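Local coordinates for protein probable starch synthase 4, chloroplastic/amyloplastic (Arabidopsis thaliana, PDB 6GNE) that belongs to the starch synthase family of glycosyltransferases with the two-domain GT-B fold and is seen here with bound ADP and glycan, at residues A[195-207]-A[211-223]. Residues are numbered along the deposited sequence; the frame is centred on the assembly and turned at random.
Sequences VNQLNRPDRMQDH and DRVNPVKGAIIFS. With GLC (alpha-D-glucopyranose), chain D.
Asp206 and Arg212 are joined backbone to backbone: Asp206 N donates to Arg212 O over 2.9 Å. Two residues along, Asn214 N meets Met204 O at 2.6 Å. These bonds flank Gln205 and Val213, a non-hydrogen-bonded pair of a single antiparallel bridge; strand 212-213 also pairs with strand 183-184.

Among the side chains, Asn214 ND2 gives Asp206 OD1 a nearly straight bond of 2.9 Å (172°), the oxygen lying in the amide plane. With CG anti to the backbone N (chi1 -173°), the same amide turns OD1 back to Lys217 N and so caps helix 215-222 as its N-cap. Gln180 ties the corner together, accepting from Asn214 ND2 and His207 NE2. Lys217, its chain bent several times, passes the 203-205 backbone and donates from NZ to Pro201 O at 3.1 Å, in the carbonyl plane.

All this belongs to the family's N-terminal, Rossmann-like GT-B domain: helix 215-222 packs on strand 169-174 of its central sheet and leads into strand 225-228, while 195-207 covers the face of the helix that carries Lys217, Gly218 and Ile221.

The apolar contacts follow the helix. Met204 CG rests on Gly218 CA at 3.5 Å, and its CE reaches Pro215 CA. Further on, Leu198 CD2 comes within 3.6 Å of Phe222 CZ, and Arg203 CG meets the ring edge at CE2, 3.9 Å away. CD1 and CE1 of Phe222 lie against O5 of a glucose, whose O2 bonds weakly to Ile221 O, in a glycan pocket shared with Trp157, Asp158 and Asn224.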
# COMPACT_ATOMS: atom_id res chain seq x y z
N VAL A 195 15.62 12.01 24.50
CA VAL A 195 16.68 11.42 23.68
C VAL A 195 17.50 10.41 24.50
O VAL A 195 17.68 9.26 24.08
CB VAL A 195 17.58 12.52 23.05
CG1 VAL A 195 18.77 11.91 22.30
CG2 VAL A 195 16.74 13.41 22.11
N ASN A 196 17.97 10.83 25.67
CA ASN A 196 18.82 9.98 26.54
C ASN A 196 18.14 8.67 26.93
O ASN A 196 18.79 7.62 26.90
CB ASN A 196 19.26 10.71 27.83
CG ASN A 196 20.09 11.94 27.56
OD1 ASN A 196 20.84 11.98 26.59
ND2 ASN A 196 19.97 12.95 28.41
N GLN A 197 16.86 8.74 27.30
CA GLN A 197 16.08 7.53 27.65
C GLN A 197 15.89 6.60 26.46
O GLN A 197 16.02 5.38 26.61
CB GLN A 197 14.69 7.89 28.25
CG GLN A 197 14.72 8.38 29.71
CD GLN A 197 15.33 7.35 30.68
OE1 GLN A 197 16.44 7.52 31.17
NE2 GLN A 197 14.61 6.26 30.93
N LEU A 198 15.59 7.19 25.30
CA LEU A 198 15.22 6.41 24.12
C LEU A 198 16.38 6.03 23.19
O LEU A 198 16.26 5.05 22.45
CB LEU A 198 14.09 7.13 23.35
CG LEU A 198 12.74 7.13 24.07
CD1 LEU A 198 11.82 8.17 23.47
CD2 LEU A 198 12.08 5.77 23.99
N ASN A 199 17.49 6.77 23.23
CA ASN A 199 18.68 6.40 22.45
C ASN A 199 19.51 5.38 23.25
O ASN A 199 20.63 5.66 23.65
CB ASN A 199 19.49 7.65 22.06
CG ASN A 199 20.57 7.36 21.04
OD1 ASN A 199 20.71 6.25 20.57
ND2 ASN A 199 21.36 8.37 20.72
N ARG A 200 18.92 4.20 23.47
CA ARG A 200 19.56 3.04 24.12
C ARG A 200 19.29 1.80 23.27
O ARG A 200 18.23 1.71 22.63
CB ARG A 200 18.97 2.85 25.52
CG ARG A 200 19.23 4.05 26.41
CD ARG A 200 19.20 3.75 27.89
NE ARG A 200 19.42 4.99 28.63
CZ ARG A 200 20.62 5.52 28.93
NH1 ARG A 200 20.67 6.67 29.60
NH2 ARG A 200 21.77 4.94 28.56
N PRO A 201 20.23 0.82 23.26
CA PRO A 201 20.07 -0.34 22.33
C PRO A 201 18.77 -1.15 22.54
O PRO A 201 18.10 -1.54 21.57
CB PRO A 201 21.32 -1.20 22.56
CG PRO A 201 22.10 -0.54 23.66
CD PRO A 201 21.39 0.68 24.16
N ASP A 202 18.38 -1.33 23.81
CA ASP A 202 17.07 -1.90 24.17
C ASP A 202 15.84 -1.03 23.85
O ASP A 202 14.72 -1.46 24.12
CB ASP A 202 17.05 -2.33 25.66
CG ASP A 202 17.25 -1.15 26.63
OD1 ASP A 202 18.31 -0.50 26.59
OD2 ASP A 202 16.35 -0.88 27.45
N ARG A 203 16.04 0.16 23.29
CA ARG A 203 14.95 1.07 22.88
C ARG A 203 15.06 1.47 21.38
O ARG A 203 14.85 0.61 20.53
CB ARG A 203 14.90 2.31 23.81
CG ARG A 203 13.77 2.34 24.82
CD ARG A 203 13.95 1.44 26.04
NE ARG A 203 13.66 2.21 27.29
CZ ARG A 203 14.49 2.40 28.34
NH1 ARG A 203 14.08 3.15 29.36
NH2 ARG A 203 15.71 1.85 28.40
N MET A 204 15.41 2.72 21.04
CA MET A 204 15.26 3.22 19.68
C MET A 204 16.58 3.49 18.94
O MET A 204 16.55 3.96 17.82
CB MET A 204 14.44 4.50 19.68
CG MET A 204 13.00 4.35 20.11
SD MET A 204 12.14 5.95 19.98
CE MET A 204 12.25 6.24 18.20
N GLN A 205 17.73 3.23 19.57
CA GLN A 205 19.02 3.37 18.89
C GLN A 205 19.05 2.46 17.65
O GLN A 205 18.70 1.30 17.77
CB GLN A 205 20.17 2.96 19.81
CG GLN A 205 21.57 3.16 19.22
CD GLN A 205 22.66 2.93 20.25
OE1 GLN A 205 22.99 1.78 20.61
NE2 GLN A 205 23.24 4.03 20.74
N ASP A 206 19.47 2.97 16.50
CA ASP A 206 19.58 2.16 15.29
C ASP A 206 20.44 0.88 15.56
O ASP A 206 21.14 0.75 16.57
CB ASP A 206 20.01 3.00 14.07
CG ASP A 206 19.80 2.24 12.75
OD1 ASP A 206 18.77 1.56 12.61
OD2 ASP A 206 20.73 2.24 11.92
N HIS A 207 20.25 -0.10 14.70
CA HIS A 207 20.93 -1.38 14.80
C HIS A 207 22.37 -1.28 14.32
O HIS A 207 23.20 -2.02 14.83
CB HIS A 207 20.13 -2.45 14.01
CG HIS A 207 19.59 -1.97 12.68
ND1 HIS A 207 20.39 -1.81 11.57
CD2 HIS A 207 18.33 -1.61 12.30
CE1 HIS A 207 19.65 -1.37 10.56
NE2 HIS A 207 18.40 -1.25 10.97
N ASP A 211 24.88 6.91 17.31
CA ASP A 211 24.26 8.24 17.42
C ASP A 211 23.19 8.47 16.36
O ASP A 211 22.94 9.59 15.95
CB ASP A 211 25.32 9.37 17.52
CG ASP A 211 25.46 9.93 18.96
OD1 ASP A 211 24.43 10.38 19.53
OD2 ASP A 211 26.58 9.92 19.52
N ARG A 212 22.48 7.39 16.03
CA ARG A 212 21.26 7.44 15.20
C ARG A 212 20.10 6.71 15.88
O ARG A 212 20.33 5.77 16.65
CB ARG A 212 21.53 6.83 13.82
CG ARG A 212 22.27 7.79 12.89
CD ARG A 212 22.79 7.14 11.60
NE ARG A 212 21.76 7.00 10.57
CZ ARG A 212 21.16 8.01 9.92
NH1 ARG A 212 21.46 9.29 10.17
NH2 ARG A 212 20.23 7.75 9.01
N VAL A 213 18.87 7.14 15.61
CA VAL A 213 17.68 6.47 16.16
C VAL A 213 16.77 5.90 15.08
O VAL A 213 16.82 6.32 13.94
CB VAL A 213 16.86 7.40 17.07
CG1 VAL A 213 17.62 7.64 18.37
CG2 VAL A 213 16.50 8.71 16.37
N ASN A 214 15.93 4.94 15.46
CA ASN A 214 15.15 4.16 14.50
C ASN A 214 13.66 4.15 14.90
O ASN A 214 13.27 3.42 15.82
CB ASN A 214 15.70 2.73 14.42
CG ASN A 214 15.05 1.92 13.32
OD1 ASN A 214 13.82 1.88 13.21
ND2 ASN A 214 15.85 1.26 12.50
N PRO A 215 12.83 4.96 14.20
CA PRO A 215 11.41 5.05 14.52
C PRO A 215 10.65 3.74 14.45
O PRO A 215 9.86 3.45 15.34
CB PRO A 215 10.89 6.03 13.50
CG PRO A 215 12.04 6.95 13.27
CD PRO A 215 13.25 6.07 13.33
N VAL A 216 10.89 2.96 13.42
CA VAL A 216 10.21 1.68 13.27
C VAL A 216 10.62 0.73 14.40
O VAL A 216 9.77 0.01 14.92
CB VAL A 216 10.46 1.05 11.88
CG1 VAL A 216 9.91 -0.37 11.78
CG2 VAL A 216 9.82 1.92 10.81
N LYS A 217 11.88 0.77 14.81
CA LYS A 217 12.32 -0.03 15.96
C LYS A 217 11.63 0.37 17.27
O LYS A 217 11.29 -0.50 18.09
CB LYS A 217 13.83 0.07 16.16
CG LYS A 217 14.26 -0.85 17.28
CD LYS A 217 15.62 -1.46 17.12
CE LYS A 217 16.68 -0.68 17.83
NZ LYS A 217 17.68 -1.59 18.45
N GLY A 218 11.45 1.67 17.47
CA GLY A 218 10.66 2.16 18.60
C GLY A 218 9.21 1.71 18.56
O GLY A 218 8.65 1.43 19.60
N ALA A 219 8.61 1.65 17.38
CA ALA A 219 7.22 1.18 17.28
C ALA A 219 7.10 -0.31 17.50
O ALA A 219 6.09 -0.76 18.03
CB ALA A 219 6.62 1.56 15.97
N ILE A 220 8.12 -1.09 17.12
CA ILE A 220 8.07 -2.53 17.40
C ILE A 220 8.10 -2.74 18.92
O ILE A 220 7.37 -3.55 19.46
CB ILE A 220 9.19 -3.30 16.71
CG1 ILE A 220 8.99 -3.32 15.18
CG2 ILE A 220 9.31 -4.73 17.25
CD1 ILE A 220 10.29 -3.48 14.39
N ILE A 221 8.94 -1.98 19.60
CA ILE A 221 9.13 -2.13 21.04
C ILE A 221 7.93 -1.64 21.85
O ILE A 221 7.42 -2.33 22.70
CB ILE A 221 10.45 -1.47 21.46
CG1 ILE A 221 11.61 -2.29 20.83
CG2 ILE A 221 10.61 -1.43 22.98
CD1 ILE A 221 12.92 -1.56 20.81
N PHE A 222 7.47 -0.44 21.55
CA PHE A 222 6.42 0.21 22.34
C PHE A 222 4.97 -0.16 22.01
O PHE A 222 4.07 0.26 22.70
CB PHE A 222 6.61 1.74 22.29
CG PHE A 222 7.76 2.21 23.10
CD1 PHE A 222 7.56 2.59 24.42
CD2 PHE A 222 9.06 2.26 22.59
CE1 PHE A 222 8.62 3.02 25.22
CE2 PHE A 222 10.13 2.66 23.40
CZ PHE A 222 9.89 3.05 24.71
N SER A 223 4.72 -0.93 20.96
CA SER A 223 3.35 -1.24 20.56
C SER A 223 2.93 -2.53 21.21
O SER A 223 3.75 -3.39 21.42
CB SER A 223 3.25 -1.33 19.05
OG SER A 223 3.64 -0.09 18.46
C1 GLC D . 6.30 0.29 26.81
C2 GLC D . 7.06 -0.86 26.14
C3 GLC D . 8.26 -1.30 26.97
C4 GLC D . 9.12 -0.06 27.21
C5 GLC D . 8.27 0.90 28.08
C6 GLC D . 9.01 2.13 28.60
O2 GLC D . 6.20 -1.98 25.91
O3 GLC D . 9.02 -2.33 26.30
O4 GLC D . 10.42 -0.36 27.75
O5 GLC D . 7.17 1.33 27.27
O6 GLC D . 8.11 3.23 28.85